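Local structure of succinoglycan biosynthesis protein (Bacillus cereus ATCC 14579, 2QGM) at residues K221-F226 with L271-P276; K68-N73 with M385-N390. The protein is probably a hydrolase of the erythromycin esterase-like family, with a possible link to succinoglycan biosynthesis. All coordinates share one frame; numbering follows the deposited sequence.

Contact 1: K221-F226 with L271-P276; sequences KLKEKF and LPNDYP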
loop_
_atom_site.group_PDB
_atom_site.type_symbol
_atom_site.label_atom_id
_atom_site.label_comp_id
_atom_site.label_asym_id
_atom_site.label_seq_id
_atom_site.Cartn_x
_atom_site.Cartn_y
_atom_site.Cartn_z
ATOM N N LYS A 221 -8.466 -26.533 16.786
ATOM C CA LYS A 221 -9.794 -27.032 16.471
ATOM C C LYS A 221 -10.751 -25.930 16.010
ATOM O O LYS A 221 -11.425 -26.084 14.994
ATOM C CB LYS A 221 -10.370 -27.765 17.688
ATOM C CG LYS A 221 -11.803 -28.242 17.542
ATOM C CD LYS A 221 -12.222 -29.060 18.761
ATOM C CE LYS A 221 -13.653 -29.557 18.643
ATOM N NZ LYS A 221 -14.635 -28.437 18.650
ATOM N N LEU A 222 -10.809 -24.819 16.741
ATOM C CA LEU A 222 -11.711 -23.733 16.362
ATOM C C LEU A 222 -11.276 -23.060 15.066
ATOM O O LEU A 222 -12.112 -22.616 14.278
ATOM C CB LEU A 222 -11.807 -22.704 17.486
ATOM C CG LEU A 222 -12.577 -23.227 18.703
ATOM C CD1 LEU A 222 -12.383 -22.299 19.885
ATOM C CD2 LEU A 222 -14.043 -23.367 18.347
ATOM N N LYS A 223 -9.966 -22.999 14.841
ATOM C CA LYS A 223 -9.443 -22.389 13.625
ATOM C C LYS A 223 -9.846 -23.208 12.393
ATOM O O LYS A 223 -10.298 -22.641 11.401
ATOM C CB LYS A 223 -7.921 -22.261 13.696
ATOM C CG LYS A 223 -7.431 -21.246 14.718
ATOM C CD LYS A 223 -5.908 -21.164 14.723
ATOM C CE LYS A 223 -5.401 -20.358 15.909
ATOM N NZ LYS A 223 -3.917 -20.394 16.034
ATOM N N GLU A 224 -9.682 -24.530 12.459
ATOM C CA GLU A 224 -10.050 -25.406 11.342
ATOM C C GLU A 224 -11.537 -25.243 11.034
ATOM O O GLU A 224 -11.949 -25.136 9.875
ATOM C CB GLU A 224 -9.779 -26.876 11.683
ATOM C CG GLU A 224 -8.310 -27.266 11.796
ATOM C CD GLU A 224 -7.579 -27.222 10.464
ATOM O OE1 GLU A 224 -8.169 -27.632 9.438
ATOM O OE2 GLU A 224 -6.405 -26.797 10.442
ATOM N N LYS A 225 -12.330 -25.226 12.098
ATOM C CA LYS A 225 -13.775 -25.085 12.021
ATOM C C LYS A 225 -14.170 -23.753 11.379
ATOM O O LYS A 225 -14.979 -23.727 10.452
ATOM C CB LYS A 225 -14.354 -25.190 13.435
ATOM C CG LYS A 225 -15.863 -25.155 13.542
ATOM C CD LYS A 225 -16.248 -25.287 15.008
ATOM C CE LYS A 225 -17.748 -25.315 15.218
ATOM N NZ LYS A 225 -18.059 -25.409 16.672
ATOM N N PHE A 226 -13.590 -22.653 11.857
ATOM C CA PHE A 226 -13.914 -21.341 11.300
ATOM C C PHE A 226 -13.483 -21.187 9.844
ATOM O O PHE A 226 -14.157 -20.518 9.063
ATOM C CB PHE A 226 -13.289 -20.215 12.130
ATOM C CG PHE A 226 -13.882 -20.069 13.507
ATOM C CD1 PHE A 226 -15.212 -20.417 13.752
ATOM C CD2 PHE A 226 -13.122 -19.548 14.551
ATOM C CE1 PHE A 226 -15.779 -20.244 15.026
ATOM C CE2 PHE A 226 -13.670 -19.368 15.829
ATOM C CZ PHE A 226 -15.002 -19.717 16.063
ATOM N N LEU A 271 -4.402 -19.887 9.896
ATOM C CA LEU A 271 -4.547 -21.296 10.235
ATOM C C LEU A 271 -3.204 -21.823 10.753
ATOM O O LEU A 271 -3.149 -22.488 11.790
ATOM C CB LEU A 271 -4.993 -22.088 9.000
ATOM C CG LEU A 271 -5.348 -23.560 9.189
ATOM C CD1 LEU A 271 -6.484 -23.685 10.191
ATOM C CD2 LEU A 271 -5.748 -24.167 7.850
ATOM N N PRO A 272 -2.100 -21.524 10.042
ATOM C CA PRO A 272 -0.795 -22.007 10.501
ATOM C C PRO A 272 -0.461 -21.469 11.892
ATOM O O PRO A 272 -1.124 -20.559 12.395
ATOM C CB PRO A 272 0.168 -21.482 9.439
ATOM C CG PRO A 272 -0.673 -21.428 8.212
ATOM C CD PRO A 272 -1.967 -20.845 8.738
ATOM N N ASN A 273 0.574 -22.029 12.508
ATOM C CA ASN A 273 0.973 -21.589 13.837
ATOM C C ASN A 273 2.401 -21.033 13.836
ATOM O O ASN A 273 2.922 -20.645 14.883
ATOM C CB ASN A 273 0.838 -22.749 14.831
ATOM C CG ASN A 273 0.769 -22.277 16.273
ATOM O OD1 ASN A 273 1.788 -21.950 16.883
ATOM N ND2 ASN A 273 -0.442 -22.226 16.822
ATOM N N ASP A 274 3.025 -20.983 12.661
ATOM C CA ASP A 274 4.384 -20.458 12.551
ATOM C C ASP A 274 4.359 -18.985 12.149
ATOM O O ASP A 274 3.358 -18.309 12.358
ATOM C CB ASP A 274 5.200 -21.279 11.543
ATOM C CG ASP A 274 4.641 -21.208 10.141
ATOM O OD1 ASP A 274 5.322 -21.681 9.211
ATOM O OD2 ASP A 274 3.515 -20.682 9.965
ATOM N N TYR A 275 5.450 -18.489 11.572
ATOM C CA TYR A 275 5.515 -17.082 11.166
ATOM C C TYR A 275 5.702 -16.868 9.663
ATOM O O TYR A 275 4.959 -16.107 9.040
ATOM C CB TYR A 275 6.639 -16.369 11.916
ATOM C CG TYR A 275 6.744 -14.890 11.605
ATOM C CD1 TYR A 275 5.893 -13.967 12.205
ATOM C CD2 TYR A 275 7.702 -14.415 10.710
ATOM C CE1 TYR A 275 5.994 -12.604 11.928
ATOM C CE2 TYR A 275 7.812 -13.057 10.424
ATOM C CZ TYR A 275 6.954 -12.155 11.037
ATOM O OH TYR A 275 7.062 -10.808 10.758
ATOM N N PRO A 276 6.698 -17.533 9.059
ATOM C CA PRO A 276 6.942 -17.379 7.622
ATOM C C PRO A 276 5.753 -17.740 6.726
ATOM O O PRO A 276 5.496 -17.064 5.730
ATOM C CB PRO A 276 8.166 -18.270 7.382
ATOM C CG PRO A 276 8.005 -19.334 8.405
ATOM C CD PRO A 276 7.601 -18.545 9.630
#

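Contact 2: K68-N73 with M385-N390; sequences KKMIGN and MFLLDN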
loop_
_atom_site.group_PDB
_atom_site.type_symbol
_atom_site.label_atom_id
_atom_site.label_comp_id
_atom_site.label_asym_id
_atom_site.label_seq_id
_atom_site.Cartn_x
_atom_site.Cartn_y
_atom_site.Cartn_z
ATOM N N LYS A 68 4.902 10.173 -16.665
ATOM C CA LYS A 68 3.969 9.522 -17.582
ATOM C C LYS A 68 4.749 8.657 -18.560
ATOM O O LYS A 68 4.312 7.567 -18.926
ATOM C CB LYS A 68 3.149 10.568 -18.354
ATOM C CG LYS A 68 2.103 9.958 -19.289
ATOM C CD LYS A 68 1.186 11.021 -19.894
ATOM C CE LYS A 68 0.132 10.387 -20.793
ATOM N NZ LYS A 68 -0.838 11.382 -21.334
ATOM N N LYS A 69 5.914 9.157 -18.962
ATOM C CA LYS A 69 6.781 8.465 -19.898
ATOM C C LYS A 69 7.411 7.240 -19.251
ATOM O O LYS A 69 7.635 6.222 -19.910
ATOM C CB LYS A 69 7.857 9.427 -20.413
ATOM C CG LYS A 69 7.275 10.764 -20.877
ATOM C CD LYS A 69 8.262 11.602 -21.673
ATOM C CE LYS A 69 9.437 12.069 -20.834
ATOM N NZ LYS A 69 10.341 12.917 -21.660
HETATM N N MSE A 70 7.686 7.328 -17.954
HETATM C CA MSE A 70 8.279 6.205 -17.223
HETATM C C MSE A 70 7.273 5.072 -17.043
HETATM O O MSE A 70 7.585 3.898 -17.274
HETATM C CB MSE A 70 8.737 6.645 -15.826
HETATM C CG MSE A 70 9.888 7.637 -15.776
HETATM SE SE MSE A 70 10.211 8.223 -13.960
HETATM C CE MSE A 70 11.349 9.734 -14.314
ATOM N N ILE A 71 6.068 5.432 -16.604
ATOM C CA ILE A 71 5.019 4.453 -16.349
ATOM C C ILE A 71 4.544 3.764 -17.614
ATOM O O ILE A 71 4.261 2.564 -17.606
ATOM C CB ILE A 71 3.789 5.101 -15.670
ATOM C CG1 ILE A 71 4.215 5.823 -14.389
ATOM C CG2 ILE A 71 2.756 4.036 -15.332
ATOM C CD1 ILE A 71 4.933 4.950 -13.407
ATOM N N GLY A 72 4.445 4.526 -18.695
ATOM C CA GLY A 72 3.986 3.950 -19.942
ATOM C C GLY A 72 2.552 3.492 -19.811
ATOM O O GLY A 72 1.724 4.181 -19.213
ATOM N N ASN A 73 2.260 2.317 -20.352
ATOM C CA ASN A 73 0.903 1.789 -20.302
ATOM C C ASN A 73 0.701 0.728 -19.225
ATOM O O ASN A 73 -0.224 -0.071 -19.309
ATOM C CB ASN A 73 0.513 1.224 -21.667
ATOM C CG ASN A 73 1.570 0.303 -22.240
ATOM O OD1 ASN A 73 1.895 -0.731 -21.652
ATOM N ND2 ASN A 73 2.112 0.673 -23.399
HETATM N N MSE A 385 14.034 17.554 -4.281
HETATM C CA MSE A 385 13.104 16.467 -4.587
HETATM C C MSE A 385 13.230 16.085 -6.050
HETATM O O MSE A 385 13.363 16.949 -6.912
HETATM C CB MSE A 385 11.666 16.894 -4.333
HETATM C CG MSE A 385 11.406 17.404 -2.949
HETATM SE SE MSE A 385 9.591 17.971 -2.859
HETATM C CE MSE A 385 9.741 19.674 -3.733
ATOM N N PHE A 386 13.179 14.791 -6.338
ATOM C CA PHE A 386 13.296 14.358 -7.711
ATOM C C PHE A 386 12.859 12.920 -7.953
ATOM O O PHE A 386 12.737 12.125 -7.016
ATOM C CB PHE A 386 14.737 14.522 -8.201
ATOM C CG PHE A 386 15.755 13.793 -7.374
ATOM C CD1 PHE A 386 16.278 14.377 -6.218
ATOM C CD2 PHE A 386 16.217 12.535 -7.763
ATOM C CE1 PHE A 386 17.252 13.724 -5.461
ATOM C CE2 PHE A 386 17.190 11.869 -7.013
ATOM C CZ PHE A 386 17.711 12.464 -5.859
ATOM N N LEU A 387 12.600 12.610 -9.221
ATOM C CA LEU A 387 12.218 11.273 -9.638
ATOM C C LEU A 387 13.456 10.689 -10.273
ATOM O O LEU A 387 14.235 11.410 -10.896
ATOM C CB LEU A 387 11.127 11.312 -10.709
ATOM C CG LEU A 387 9.776 11.909 -10.343
ATOM C CD1 LEU A 387 8.973 12.171 -11.603
ATOM C CD2 LEU A 387 9.050 10.950 -9.429
ATOM N N LEU A 388 13.636 9.384 -10.125
ATOM C CA LEU A 388 14.774 8.709 -10.721
ATOM C C LEU A 388 14.300 7.364 -11.266
ATOM O O LEU A 388 13.805 6.530 -10.511
ATOM C CB LEU A 388 15.876 8.499 -9.676
ATOM C CG LEU A 388 17.191 7.971 -10.243
ATOM C CD1 LEU A 388 17.738 9.026 -11.192
ATOM C CD2 LEU A 388 18.202 7.663 -9.135
ATOM N N ASP A 389 14.427 7.164 -12.578
ATOM C CA ASP A 389 14.025 5.896 -13.207
ATOM C C ASP A 389 15.259 4.999 -13.177
ATOM O O ASP A 389 16.149 5.130 -14.011
ATOM C CB ASP A 389 13.578 6.122 -14.664
ATOM C CG ASP A 389 12.988 4.861 -15.312
ATOM O OD1 ASP A 389 13.275 3.742 -14.838
ATOM O OD2 ASP A 389 12.243 5.001 -16.302
ATOM N N ASN A 390 15.310 4.083 -12.218
ATOM C CA ASN A 390 16.477 3.219 -12.072
ATOM C C ASN A 390 16.674 2.220 -13.211
ATOM O O ASN A 390 17.788 1.744 -13.432
ATOM C CB ASN A 390 16.428 2.462 -10.731
ATOM C CG ASN A 390 16.238 3.383 -9.528
ATOM O OD1 ASN A 390 16.865 4.437 -9.427
ATOM N ND2 ASN A 390 15.383 2.969 -8.598
#

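Contact 1: K221-F226 with L271-P276
L271 pushes its side chain against K223 and E224, a helix-to-loop contact in the largely helical part of the fold. Residues 221-226 form early turns of helix 220-236, while 271-276 belong to the loop joining helix 253-269 to helix 276-297.

The apolar part rests on one methyl group. L271 CD1 lies 4.0 Å from K223 CB and also 4.0 Å from K223 C, so leucine reaches the base of a side chain and the backbone of the helix together. Its CG is turned anti to the backbone N (chi1 -173°), which carries the branched end over to the helix. Lysine suits the neighbouring place because its CB can meet the leucine and its methylene stem can pack on L218, while the extended chain carries NZ toward the loop; there NZ makes a weak hydrogen bond to M216 O.

The polar ends do not bond to each other across the contact. K223 NZ and N273 ND2 come no nearer than 4.0 Å, as expected of two donors, and their side chains run roughly perpendicular. Beyond the loop's touching residues, D274 OD1 bonds S277 OG at the start of the next helix.

E224 is exposed, which suits a carboxylate. A bend at chi2 (-68°) folds its end back toward the leucine, nearly perpendicular to it, and OE2 comes to 3.6 Å from L271 CG.

Contact 2: K68-N73 with M385-N390
The carboxylate of D389 lies alongside the selenomethionine M70 and is held by R391. OD1 forms a salt bridge with R391 NE, and both carboxylate oxygens are hydrogen-bonded just beyond the segments. The same guanidinium group donates from NH2 to M70 O, so R391 ties the end of strand 385-389 to the last turn of helix 65-71. Its positive charge next to a carbonyl at the C-terminal end of a helix is probably favourable.

Between M70 and D389 themselves the contact is one of van der Waals touch. The two side chains lie side by side, pointing opposite ways, with D389 OD2 3.6 Å from M70 CG and D389 CB 4.0 Å from M70 SE. The aspartate has CG anti to its N (chi1 -173°), which sends the carboxylate back along the methionine stem toward the helix.

Farther out, the rest of the M70 chain is straight and delivers its terminal methyl to the strand: CE meets L387 CB at 3.9 Å. A long, unbranched, flexible residue suits this position, since it can reach from the helix into the apolar layer, where it also touches I432. L387, two residues before D389, turns to the same side and packs further on L52 and F434, whereas L388 between them points away and packs on I433.

The helix ends at I71, and G72 is the first residue to leave it, with a positive phi (65°) that is easily adopted without a side chain; its N still bonds K68 O at 3.1 Å. With I71 resting on V337 and I339, the arrangement is that of a short helix laid against one face of the mixed central sheet of an alpha/beta fold.

In the fold
Contact 2 is buried and contact 1 only partly so, and they lie on opposite sides of the chain's centre, about 42 Å apart between centres, sharing no helix or strand. Contact 2 joins a helix near the start of the chain to a strand near its end, bringing distant parts of the sequence together on the central sheet; contact 1 spans a much shorter stretch of sequence, linking a helix and a loop within the mainly helical region. Both set an apolar side chain beside an acid. In contact 2 the aspartate is salt-bridged to an arginine that also bonds the helix backbone, which probably offsets its charge, whereas in contact 1 the glutamate sits at an exposed margin.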